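Local structure of uncharacterized protein (Shigella flexneri 5a str. M90T, 5EUR) at residues L8-S13 with E17-F22; N41-G44 with N49-R52; Y30-V35 with A60-G65; R52-I57 with G65-Y70. The protein is of unknown function, belongs to a family of uncharacterised domains and assembles as three copies of one chain. One frame throughout, in Å; residues are numbered along the deposited sequence.

Contact 1: residues L8-S13 with E17-F22; sequences LDIALS and ETVLVF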
loop_
_atom_site.group_PDB
_atom_site.type_symbol
_atom_site.label_atom_id
_atom_site.label_comp_id
_atom_site.label_asym_id
_atom_site.label_seq_id
_atom_site.Cartn_x
_atom_site.Cartn_y
_atom_site.Cartn_z
ATOM N N LEU A 8 -3.722 -8.829 11.702
ATOM C CA LEU A 8 -3.736 -8.801 10.247
ATOM C C LEU A 8 -4.461 -10.023 9.713
ATOM O O LEU A 8 -4.103 -11.161 10.033
ATOM C CB LEU A 8 -2.317 -8.734 9.686
ATOM C CG LEU A 8 -1.448 -7.549 10.122
ATOM C CD1 LEU A 8 -0.083 -7.654 9.453
ATOM C CD2 LEU A 8 -2.117 -6.213 9.784
ATOM N N ASP A 9 -5.478 -9.771 8.902
ATOM C CA ASP A 9 -6.287 -10.805 8.271
ATOM C C ASP A 9 -5.599 -11.153 6.963
ATOM O O ASP A 9 -5.858 -10.535 5.929
ATOM C CB ASP A 9 -7.704 -10.292 8.047
ATOM C CG ASP A 9 -8.574 -11.279 7.308
ATOM O OD1 ASP A 9 -8.234 -12.481 7.285
ATOM O OD2 ASP A 9 -9.596 -10.844 6.738
ATOM N N ILE A 10 -4.703 -12.143 7.009
ATOM C CA ILE A 10 -3.905 -12.540 5.852
ATOM C C ILE A 10 -4.106 -14.025 5.581
ATOM O O ILE A 10 -3.861 -14.864 6.458
ATOM C CB ILE A 10 -2.402 -12.269 6.051
ATOM C CG1 ILE A 10 -2.120 -10.817 6.427
ATOM C CG2 ILE A 10 -1.644 -12.619 4.791
ATOM C CD1 ILE A 10 -0.691 -10.652 6.963
ATOM N N ALA A 11 -4.474 -14.351 4.350
ATOM C CA ALA A 11 -4.520 -15.734 3.897
ATOM C C ALA A 11 -3.664 -15.864 2.654
ATOM O O ALA A 11 -3.790 -15.058 1.728
ATOM C CB ALA A 11 -5.953 -16.179 3.604
ATOM N N LEU A 12 -2.806 -16.877 2.631
ATOM C CA LEU A 12 -1.960 -17.150 1.481
ATOM C C LEU A 12 -2.681 -18.114 0.545
ATOM O O LEU A 12 -3.281 -19.097 0.992
ATOM C CB LEU A 12 -0.625 -17.734 1.958
ATOM C CG LEU A 12 0.532 -18.014 1.002
ATOM C CD1 LEU A 12 0.920 -16.762 0.246
ATOM C CD2 LEU A 12 1.732 -18.515 1.791
ATOM N N SER A 13 -2.644 -17.816 -0.748
ATOM C CA SER A 13 -3.316 -18.640 -1.742
ATOM C C SER A 13 -2.655 -20.013 -1.836
ATOM O O SER A 13 -1.495 -20.201 -1.466
ATOM C CB SER A 13 -3.291 -17.959 -3.115
ATOM O OG SER A 13 -1.988 -17.970 -3.694
ATOM N N GLU A 17 0.801 -17.510 -4.873
ATOM C CA GLU A 17 1.128 -16.340 -5.679
ATOM C C GLU A 17 0.385 -15.087 -5.235
ATOM O O GLU A 17 0.826 -13.981 -5.568
ATOM C CB GLU A 17 0.857 -16.609 -7.160
ATOM C CG GLU A 17 1.874 -17.562 -7.777
ATOM C CD GLU A 17 1.673 -17.761 -9.267
ATOM O OE1 GLU A 17 0.743 -17.152 -9.840
ATOM O OE2 GLU A 17 2.459 -18.524 -9.869
ATOM N N THR A 18 -0.718 -15.222 -4.502
ATOM C CA THR A 18 -1.426 -14.056 -3.984
ATOM C C THR A 18 -1.740 -14.235 -2.503
ATOM O O THR A 18 -1.701 -15.338 -1.952
ATOM C CB THR A 18 -2.735 -13.768 -4.753
ATOM O OG1 THR A 18 -3.640 -14.871 -4.612
ATOM C CG2 THR A 18 -2.467 -13.483 -6.232
ATOM N N VAL A 19 -2.055 -13.112 -1.860
ATOM C CA VAL A 19 -2.541 -13.096 -0.496
ATOM C C VAL A 19 -3.875 -12.366 -0.512
ATOM O O VAL A 19 -4.163 -11.566 -1.406
ATOM C CB VAL A 19 -1.558 -12.412 0.486
ATOM C CG1 VAL A 19 -0.295 -13.274 0.672
ATOM C CG2 VAL A 19 -1.157 -11.057 -0.029
ATOM N N LEU A 20 -4.694 -12.684 0.480
ATOM C CA LEU A 20 -5.957 -12.013 0.745
ATOM C C LEU A 20 -5.808 -11.322 2.093
ATOM O O LEU A 20 -5.677 -11.987 3.128
ATOM C CB LEU A 20 -7.113 -13.013 0.742
ATOM C CG LEU A 20 -8.505 -12.415 0.906
ATOM C CD1 LEU A 20 -8.852 -11.599 -0.326
ATOM C CD2 LEU A 20 -9.501 -13.546 1.099
ATOM N N VAL A 21 -5.789 -9.989 2.064
ATOM C CA VAL A 21 -5.488 -9.144 3.213
ATOM C C VAL A 21 -6.693 -8.236 3.409
ATOM O O VAL A 21 -6.949 -7.364 2.575
ATOM C CB VAL A 21 -4.207 -8.320 3.000
ATOM C CG1 VAL A 21 -3.818 -7.569 4.286
ATOM C CG2 VAL A 21 -3.058 -9.209 2.518
ATOM N N PHE A 22 -7.447 -8.451 4.485
ATOM C CA PHE A 22 -8.632 -7.626 4.768
ATOM C C PHE A 22 -9.544 -7.510 3.541
ATOM O O PHE A 22 -10.021 -6.431 3.191
ATOM C CB PHE A 22 -8.218 -6.240 5.283
ATOM C CG PHE A 22 -7.703 -6.249 6.703
ATOM C CD1 PHE A 22 -8.546 -6.568 7.755
ATOM C CD2 PHE A 22 -6.387 -5.920 6.983
ATOM C CE1 PHE A 22 -8.080 -6.573 9.061
ATOM C CE2 PHE A 22 -5.909 -5.926 8.289
ATOM C CZ PHE A 22 -6.757 -6.252 9.325
HETATM O O HOH W 1 -7.690 -13.078 4.389
#
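Ala-11 and Leu-20 are the hydrogen-bonded pair in the middle of an antiparallel beta hairpin, formed by strands 10-12 and 18-21. Ala-11 N donates to Leu-20 O at 2.9 Å, and Leu-20 N donates to Ala-11 O at 2.8 Å. Non-hydrogen-bonded pairs flank it: Ile-10 with Val-21, and Leu-12 with Val-19. Their four side chains share the tightly packed face. There the Leu-12 CD1 methyl meets Val-19 CG1 at 3.7 Å. Leu-12 CG stands anti to the backbone N (chi1 -174°), which helps bring that methyl across to the other strand. Phe-31 of helix 28-43 packs on Val-19 and Val-21. The face with Ala-11 and Leu-20 is looser. Ala-11 CB lies 4.4 Å from Leu-20 CB. A water approaches Leu-20 O at 2.6 Å, with a weak bond to Asp-9 OD1 as well. Phe-127 of the second subunit also packs on Leu-20. At one end, Asp-9 CB lies over the face of the Phe-22 ring, 4.1 Å from its centroid, as a CH-pi contact. At the turn end, Thr-18 N donates an almost straight bond to Ser-13 OG (3.1 Å, 172°). This hydroxyl also bonds Asp-15. The chemistry implies a hairpin held by paired backbone bonds, with apolar side chains on both faces: one is covered by the helix, the other shared between water and a neighbouring subunit.

Contact 2: residues N41-G44 with N49-R52; sequences NSTG and NSNR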
loop_
_atom_site.group_PDB
_atom_site.type_symbol
_atom_site.label_atom_id
_atom_site.label_comp_id
_atom_site.label_asym_id
_atom_site.label_seq_id
_atom_site.Cartn_x
_atom_site.Cartn_y
_atom_site.Cartn_z
ATOM N N ASN A 41 8.631 0.105 8.382
ATOM C CA ASN A 41 9.352 1.380 8.406
ATOM C C ASN A 41 8.531 2.472 9.081
ATOM O O ASN A 41 9.070 3.310 9.819
ATOM C CB ASN A 41 9.728 1.807 6.980
ATOM C CG ASN A 41 10.998 1.131 6.491
ATOM O OD1 ASN A 41 11.789 0.663 7.295
ATOM N ND2 ASN A 41 11.211 1.112 5.175
ATOM N N SER A 42 7.227 2.493 8.826
ATOM C CA SER A 42 6.381 3.522 9.419
ATOM C C SER A 42 6.237 3.354 10.927
ATOM O O SER A 42 5.847 4.316 11.606
ATOM C CB SER A 42 5.013 3.527 8.735
ATOM O OG SER A 42 4.162 2.538 9.282
ATOM N N THR A 43 6.549 2.170 11.476
ATOM C CA THR A 43 6.568 2.092 12.942
ATOM C C THR A 43 7.768 2.796 13.574
ATOM O O THR A 43 7.740 3.055 14.780
ATOM C CB THR A 43 6.548 0.637 13.450
ATOM O OG1 THR A 43 7.828 0.018 13.242
ATOM C CG2 THR A 43 5.456 -0.164 12.764
ATOM N N GLY A 44 8.802 3.135 12.809
ATOM C CA GLY A 44 9.968 3.781 13.390
ATOM C C GLY A 44 10.729 2.875 14.338
ATOM O O GLY A 44 11.226 1.827 13.928
ATOM N N ASN A 49 5.071 -2.555 18.300
ATOM C CA ASN A 49 4.194 -2.583 17.134
ATOM C C ASN A 49 4.784 -3.450 16.033
ATOM O O ASN A 49 4.071 -4.260 15.417
ATOM C CB ASN A 49 3.946 -1.159 16.618
ATOM C CG ASN A 49 2.774 -1.081 15.655
ATOM O OD1 ASN A 49 2.067 -2.064 15.433
ATOM N ND2 ASN A 49 2.557 0.102 15.076
ATOM N N SER A 50 6.082 -3.290 15.760
ATOM C CA SER A 50 6.669 -4.101 14.694
ATOM C C SER A 50 6.666 -5.579 15.071
ATOM O O SER A 50 6.490 -6.443 14.204
ATOM C CB SER A 50 8.079 -3.612 14.329
ATOM O OG SER A 50 8.993 -3.607 15.417
ATOM N N ASN A 51 6.816 -5.887 16.360
ATOM C CA ASN A 51 6.708 -7.280 16.778
ATOM C C ASN A 51 5.321 -7.830 16.503
ATOM O O ASN A 51 5.194 -8.969 16.040
ATOM C CB ASN A 51 7.047 -7.431 18.261
ATOM C CG ASN A 51 8.529 -7.361 18.531
ATOM O OD1 ASN A 51 9.354 -7.522 17.633
ATOM N ND2 ASN A 51 8.881 -7.113 19.790
ATOM N N ARG A 52 4.267 -7.041 16.788
ATOM C CA ARG A 52 2.908 -7.480 16.465
ATOM C C ARG A 52 2.754 -7.772 14.975
ATOM O O ARG A 52 2.232 -8.829 14.571
ATOM C CB ARG A 52 1.888 -6.417 16.891
ATOM C CG ARG A 52 1.554 -6.372 18.375
ATOM C CD ARG A 52 0.537 -5.244 18.664
ATOM N NE ARG A 52 -0.650 -5.340 17.809
ATOM C CZ ARG A 52 -1.784 -5.953 18.143
ATOM N NH1 ARG A 52 -1.911 -6.526 19.330
ATOM N NH2 ARG A 52 -2.800 -5.987 17.288
HETATM O O HOH W 2 9.746 -0.565 15.262
#
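Thr-43 OG1 is gripped by Leu-40 O of its own helix and by a water at 2.8 Å, which carries the contact across to Ser-50. The contact joins two consecutive helices linked by a short loop: helix 28-43 ends here and helix 47-59 begins a few residues later. The same water lies 3.1 Å from Ser-50 OG and is also bonded to Gly-44 O. Ser-50 OG has a second partner in Met-47 O. The two hydroxyls probably donate to these carbonyls. The water then faces three acceptors with two protons, so at least one of its bonds must be shared or weaker. No direct hydrogen bond joins the two segments. Gly-44 leaves the helical path with a positive phi of 67°, and its N still reaches back to Asn-41 O at 3.0 Å. The methyl branch of Thr-43 meets a different neighbour, Asn-49. It crosses the flat amide obliquely, with Thr-43 CG2 3.7 Å from Asn-49 ND2. A methyl can offer only van der Waals contact here; ND2 has its hydrogen bond with Ser-2 OG. Asn-49 CG is anti to the backbone N (chi1 -165°), which helps set the amide beside this methyl. Tyr-70 of helix 68-75 packs on both Thr-43 and Ser-50. The two helices also meet directly where Ser-50 CB comes 3.8 Å from Thr-43 OG1.

Contact 3: residues Y30-V35 with A60-G65; sequences YFTEIV and AGLDAG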
loop_
_atom_site.group_PDB
_atom_site.type_symbol
_atom_site.label_atom_id
_atom_site.label_comp_id
_atom_site.label_asym_id
_atom_site.label_seq_id
_atom_site.Cartn_x
_atom_site.Cartn_y
_atom_site.Cartn_z
ATOM N N TYR A 30 4.176 -8.274 -4.044
ATOM C CA TYR A 30 3.862 -6.872 -3.760
ATOM C C TYR A 30 3.602 -6.677 -2.275
ATOM O O TYR A 30 4.100 -5.724 -1.659
ATOM C CB TYR A 30 2.650 -6.404 -4.575
ATOM C CG TYR A 30 2.232 -4.993 -4.238
ATOM C CD1 TYR A 30 2.904 -3.899 -4.778
ATOM C CD2 TYR A 30 1.168 -4.751 -3.370
ATOM C CE1 TYR A 30 2.518 -2.604 -4.461
ATOM C CE2 TYR A 30 0.788 -3.461 -3.042
ATOM C CZ TYR A 30 1.469 -2.398 -3.594
ATOM O OH TYR A 30 1.095 -1.119 -3.265
ATOM N N PHE A 31 2.830 -7.578 -1.672
ATOM C CA PHE A 31 2.551 -7.440 -0.248
ATOM C C PHE A 31 3.830 -7.529 0.581
ATOM O O PHE A 31 4.054 -6.712 1.479
ATOM C CB PHE A 31 1.543 -8.498 0.192
ATOM C CG PHE A 31 1.144 -8.370 1.618
ATOM C CD1 PHE A 31 0.411 -7.264 2.043
ATOM C CD2 PHE A 31 1.488 -9.334 2.541
ATOM C CE1 PHE A 31 0.030 -7.130 3.367
ATOM C CE2 PHE A 31 1.111 -9.201 3.865
ATOM C CZ PHE A 31 0.385 -8.106 4.279
ATOM N N THR A 32 4.684 -8.524 0.312
ATOM C CA THR A 32 5.838 -8.703 1.191
ATOM C C THR A 32 6.967 -7.717 0.899
ATOM O O THR A 32 7.669 -7.307 1.827
ATOM C CB THR A 32 6.357 -10.142 1.121
ATOM O OG1 THR A 32 6.777 -10.446 -0.215
ATOM C CG2 THR A 32 5.268 -11.116 1.562
ATOM N N GLU A 33 7.160 -7.315 -0.357
ATOM C CA GLU A 33 8.257 -6.413 -0.694
ATOM C C GLU A 33 7.897 -4.940 -0.502
ATOM O O GLU A 33 8.762 -4.140 -0.120
ATOM C CB GLU A 33 8.688 -6.639 -2.143
ATOM C CG GLU A 33 9.158 -8.063 -2.452
ATOM C CD GLU A 33 10.577 -8.324 -2.000
ATOM O OE1 GLU A 33 11.216 -7.398 -1.470
ATOM O OE2 GLU A 33 11.048 -9.467 -2.175
ATOM N N ILE A 34 6.648 -4.549 -0.786
ATOM C CA ILE A 34 6.257 -3.144 -0.664
ATOM C C ILE A 34 5.450 -2.894 0.613
ATOM O O ILE A 34 5.814 -2.046 1.443
ATOM C CB ILE A 34 5.454 -2.683 -1.898
ATOM C CG1 ILE A 34 6.278 -2.858 -3.177
ATOM C CG2 ILE A 34 5.005 -1.235 -1.725
ATOM C CD1 ILE A 34 7.373 -1.831 -3.357
ATOM N N VAL A 35 4.343 -3.624 0.785
ATOM C CA VAL A 35 3.396 -3.263 1.839
ATOM C C VAL A 35 3.998 -3.489 3.222
ATOM O O VAL A 35 4.010 -2.584 4.065
ATOM C CB VAL A 35 2.064 -4.008 1.667
ATOM C CG1 VAL A 35 1.099 -3.561 2.763
ATOM C CG2 VAL A 35 1.479 -3.664 0.319
ATOM N N ALA A 60 0.709 -16.059 9.232
ATOM C CA ALA A 60 0.093 -16.266 7.931
ATOM C C ALA A 60 0.889 -17.193 7.021
ATOM O O ALA A 60 0.435 -17.483 5.909
ATOM C CB ALA A 60 -0.115 -14.913 7.242
ATOM N N GLY A 61 2.061 -17.652 7.441
ATOM C CA GLY A 61 2.883 -18.474 6.581
ATOM C C GLY A 61 3.893 -17.720 5.752
ATOM O O GLY A 61 4.544 -18.326 4.890
ATOM N N LEU A 62 4.051 -16.424 5.991
ATOM C CA LEU A 62 5.003 -15.595 5.273
ATOM C C LEU A 62 6.315 -15.512 6.050
ATOM O O LEU A 62 6.411 -15.936 7.203
ATOM C CB LEU A 62 4.418 -14.204 5.042
ATOM C CG LEU A 62 3.107 -14.210 4.255
ATOM C CD1 LEU A 62 2.470 -12.808 4.232
ATOM C CD2 LEU A 62 3.351 -14.708 2.852
ATOM N N ASP A 63 7.343 -14.945 5.407
ATOM C CA ASP A 63 8.681 -14.928 6.000
ATOM C C ASP A 63 8.855 -13.673 6.844
ATOM O O ASP A 63 9.139 -12.593 6.319
ATOM C CB ASP A 63 9.744 -15.008 4.916
ATOM C CG ASP A 63 11.129 -15.224 5.476
ATOM O OD1 ASP A 63 11.316 -15.099 6.715
ATOM O OD2 ASP A 63 12.032 -15.524 4.665
ATOM N N ALA A 64 8.745 -13.827 8.168
ATOM C CA ALA A 64 8.913 -12.702 9.078
ATOM C C ALA A 64 10.375 -12.360 9.316
ATOM O O ALA A 64 10.664 -11.374 10.008
ATOM C CB ALA A 64 8.208 -12.978 10.411
ATOM N N GLY A 65 11.297 -13.122 8.741
ATOM C CA GLY A 65 12.704 -12.836 8.899
ATOM C C GLY A 65 13.322 -11.948 7.844
ATOM O O GLY A 65 14.524 -11.673 7.908
#
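Phe-31 and Thr-32 of helix 28-43 both rest on Leu-62, in the loop that follows helix 47-59. The segment starts at Tyr-30, whose carbonyl O takes two bonds, from Ile-34 N at 2.9 Å and from Val-35 N at 3.2 Å. The second marks a wider, pi-type turn. Next comes Phe-31. With CG anti to the backbone N (chi1 -176°), its ring reaches out from the helix toward the 60-65 loop. The ring offers an edge to Leu-62: Phe-31 CE2 lies 3.9 Å from Leu-62 CD1, and the methyl is in the plane of the ring. The two side chains cross at about a right angle. Thr-32 adds its CG2 methyl, 4.2 Å from the same Leu-62 CD1, while its OG1 is bonded to Thr-28 O. The rest of the segment, Glu-33 to Val-35, packs on the other two subunits. The loop is shaped by its own bonds. Gly-61 ends helix 47-59 in a Schellman motif, with a phi of 92°. Asp-63 OD1 accepts from Gly-65 N at 2.8 Å, an Asx turn, with the donor above the carboxylate plane. Leu-62 thus sits where three elements converge. Helix 28-43 meets it through Phe-31 and Thr-32, helix 47-59 through Ile-57 and strand 10-12 through Leu-12, while Phe-31 also packs on Val-19 and Val-21 of strand 18-21.

Contact 4: residues R52-I57 with G65-Y70; sequences RILNDI and GDYGKY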
loop_
_atom_site.group_PDB
_atom_site.type_symbol
_atom_site.label_atom_id
_atom_site.label_comp_id
_atom_site.label_asym_id
_atom_site.label_seq_id
_atom_site.Cartn_x
_atom_site.Cartn_y
_atom_site.Cartn_z
ATOM N N ARG A 52 4.267 -7.041 16.788
ATOM C CA ARG A 52 2.908 -7.480 16.465
ATOM C C ARG A 52 2.754 -7.772 14.975
ATOM O O ARG A 52 2.232 -8.829 14.571
ATOM C CB ARG A 52 1.888 -6.417 16.891
ATOM C CG ARG A 52 1.554 -6.372 18.375
ATOM C CD ARG A 52 0.537 -5.244 18.664
ATOM N NE ARG A 52 -0.650 -5.340 17.809
ATOM C CZ ARG A 52 -1.784 -5.953 18.143
ATOM N NH1 ARG A 52 -1.911 -6.526 19.330
ATOM N NH2 ARG A 52 -2.800 -5.987 17.288
ATOM N N ILE A 53 3.169 -6.817 14.137
ATOM C CA ILE A 53 3.070 -7.011 12.693
ATOM C C ILE A 53 3.747 -8.311 12.282
ATOM O O ILE A 53 3.180 -9.125 11.543
ATOM C CB ILE A 53 3.689 -5.814 11.953
ATOM C CG1 ILE A 53 2.841 -4.558 12.176
ATOM C CG2 ILE A 53 3.796 -6.117 10.477
ATOM C CD1 ILE A 53 3.601 -3.269 11.828
ATOM N N LEU A 54 4.981 -8.521 12.752
ATOM C CA LEU A 54 5.746 -9.679 12.291
ATOM C C LEU A 54 5.191 -10.982 12.851
ATOM O O LEU A 54 5.306 -12.024 12.202
ATOM C CB LEU A 54 7.227 -9.498 12.620
ATOM C CG LEU A 54 7.882 -8.448 11.699
ATOM C CD1 LEU A 54 9.306 -8.133 12.122
ATOM C CD2 LEU A 54 7.863 -8.934 10.243
ATOM N N ASN A 55 4.583 -10.953 14.034
ATOM C CA ASN A 55 3.888 -12.152 14.488
ATOM C C ASN A 55 2.731 -12.494 13.553
ATOM O O ASN A 55 2.507 -13.666 13.245
ATOM C CB ASN A 55 3.413 -11.985 15.931
ATOM C CG ASN A 55 4.514 -12.275 16.947
ATOM O OD1 ASN A 55 5.373 -13.141 16.732
ATOM N ND2 ASN A 55 4.472 -11.579 18.071
ATOM N N ASP A 56 2.003 -11.489 13.056
ATOM C CA ASP A 56 0.932 -11.795 12.105
ATOM C C ASP A 56 1.475 -12.260 10.754
ATOM O O ASP A 56 0.860 -13.115 10.085
ATOM C CB ASP A 56 0.032 -10.572 11.946
ATOM C CG ASP A 56 -0.771 -10.298 13.198
ATOM O OD1 ASP A 56 -0.893 -11.220 14.054
ATOM O OD2 ASP A 56 -1.259 -9.167 13.339
ATOM N N ILE A 57 2.615 -11.704 10.332
ATOM C CA ILE A 57 3.268 -12.164 9.109
ATOM C C ILE A 57 3.660 -13.633 9.246
ATOM O O ILE A 57 3.376 -14.454 8.367
ATOM C CB ILE A 57 4.486 -11.272 8.799
ATOM C CG1 ILE A 57 4.034 -9.843 8.476
ATOM C CG2 ILE A 57 5.338 -11.863 7.685
ATOM C CD1 ILE A 57 2.996 -9.762 7.358
ATOM N N GLY A 65 11.297 -13.122 8.741
ATOM C CA GLY A 65 12.704 -12.836 8.899
ATOM C C GLY A 65 13.322 -11.948 7.844
ATOM O O GLY A 65 14.524 -11.673 7.908
ATOM N N ASP A 66 12.542 -11.460 6.876
ATOM C CA ASP A 66 13.071 -10.757 5.718
ATOM C C ASP A 66 13.147 -9.242 5.907
ATOM O O ASP A 66 13.253 -8.520 4.906
ATOM C CB ASP A 66 12.218 -11.047 4.478
ATOM C CG ASP A 66 13.051 -11.190 3.223
ATOM O OD1 ASP A 66 14.231 -11.571 3.337
ATOM O OD2 ASP A 66 12.546 -10.871 2.125
ATOM N N TYR A 67 13.088 -8.748 7.138
ATOM C CA TYR A 67 12.902 -7.317 7.391
ATOM C C TYR A 67 13.953 -6.758 8.343
ATOM O O TYR A 67 13.637 -6.008 9.277
ATOM C CB TYR A 67 11.489 -7.058 7.896
ATOM C CG TYR A 67 10.482 -7.545 6.884
ATOM C CD1 TYR A 67 10.162 -6.769 5.774
ATOM C CD2 TYR A 67 9.888 -8.795 7.008
ATOM C CE1 TYR A 67 9.270 -7.222 4.819
ATOM C CE2 TYR A 67 8.990 -9.253 6.064
ATOM C CZ TYR A 67 8.682 -8.463 4.976
ATOM O OH TYR A 67 7.789 -8.930 4.043
ATOM N N GLY A 68 15.214 -7.140 8.118
ATOM C CA GLY A 68 16.335 -6.475 8.764
ATOM C C GLY A 68 16.193 -6.322 10.266
ATOM O O GLY A 68 15.896 -7.275 10.997
ATOM N N LYS A 69 16.431 -5.099 10.745
ATOM C CA LYS A 69 16.419 -4.850 12.180
ATOM C C LYS A 69 15.085 -5.235 12.811
ATOM O O LYS A 69 15.049 -5.737 13.941
ATOM C CB LYS A 69 16.759 -3.380 12.459
ATOM C CG LYS A 69 15.677 -2.391 12.052
ATOM C CD LYS A 69 16.083 -0.956 12.360
ATOM C CE LYS A 69 15.054 0.019 11.799
ATOM N NZ LYS A 69 15.406 1.457 12.048
ATOM N N TYR A 70 13.972 -5.012 12.101
ATOM C CA TYR A 70 12.680 -5.393 12.652
ATOM C C TYR A 70 12.614 -6.900 12.848
ATOM O O TYR A 70 12.095 -7.376 13.866
ATOM C CB TYR A 70 11.545 -4.913 11.737
ATOM C CG TYR A 70 11.513 -3.402 11.624
ATOM C CD1 TYR A 70 11.108 -2.616 12.698
ATOM C CD2 TYR A 70 11.885 -2.760 10.454
ATOM C CE1 TYR A 70 11.089 -1.226 12.611
ATOM C CE2 TYR A 70 11.856 -1.382 10.359
ATOM C CZ TYR A 70 11.468 -0.622 11.433
ATOM O OH TYR A 70 11.465 0.756 11.319
#
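This is a buried apolar contact between helix 47-59 and the chain leading into helix 68-75, in which Leu-54 is set against Tyr-67 and Tyr-70. No hydrogen bond crosses it. The two methyls of Leu-54 divide the work. Leu-54 CD2 lies 3.8 Å from Tyr-67 CD2, oblique to the ring. Leu-54 CD1 lies 3.9 Å from Tyr-70 CB and 3.4 Å from Tyr-70 O. With CD1 anti to CA (chi2 173°), this methyl is extended outward from the helix and comes up against the backbone as well as the side chain of Tyr-70. The two tyrosines use their polar ends elsewhere. Tyr-67 packs on Val-36, Thr-37 and Leu-40 of helix 28-43, and its OH is bonded to Thr-32 O. The Tyr-70 ring leads away from Leu-54, and its OH bonds Gly-44 O. Each hydroxyl therefore has a carbonyl partner, which would help fix the ring. Asp-66 CB lies 4.0 Å above one face of the Tyr-67 ring, offset toward the rim. Gly-68, with a positive phi of 50°, turns the chain between the two tyrosines. On the helix 47-59 side, Asp-56 reaches out of the contact, with OD1 in a salt bridge to Arg-88 and OD2 bonded to Leu-8 N. Ile-3 of the third subunit packs on both tyrosines. The whole is two successive helices joined by a loop and packed through an apolar interface, in which one leucine lies against two tyrosines that tie back to helix 28-43 and the residue that follows it.

From the N terminus, contact 1 comes first and closes the short turn of the beta hairpin before any other contact opens. Contact 3 then opens on helix 28-43 and closes the longest loop, at 60-65. Contact 2 is nested inside that loop and closes the turn between helices 28-43 and 47-59. Contact 4 starts at Arg-52, where contact 2 ends, and crosses contact 3; the two share Gly-65. The hairpin joins the rest, among other contacts, through Ile-10, whose CD1 packs on Phe-31 and Ile-57. Together the contacts tie the sheet, the first three helices and the loop at 60-65 into one compact body.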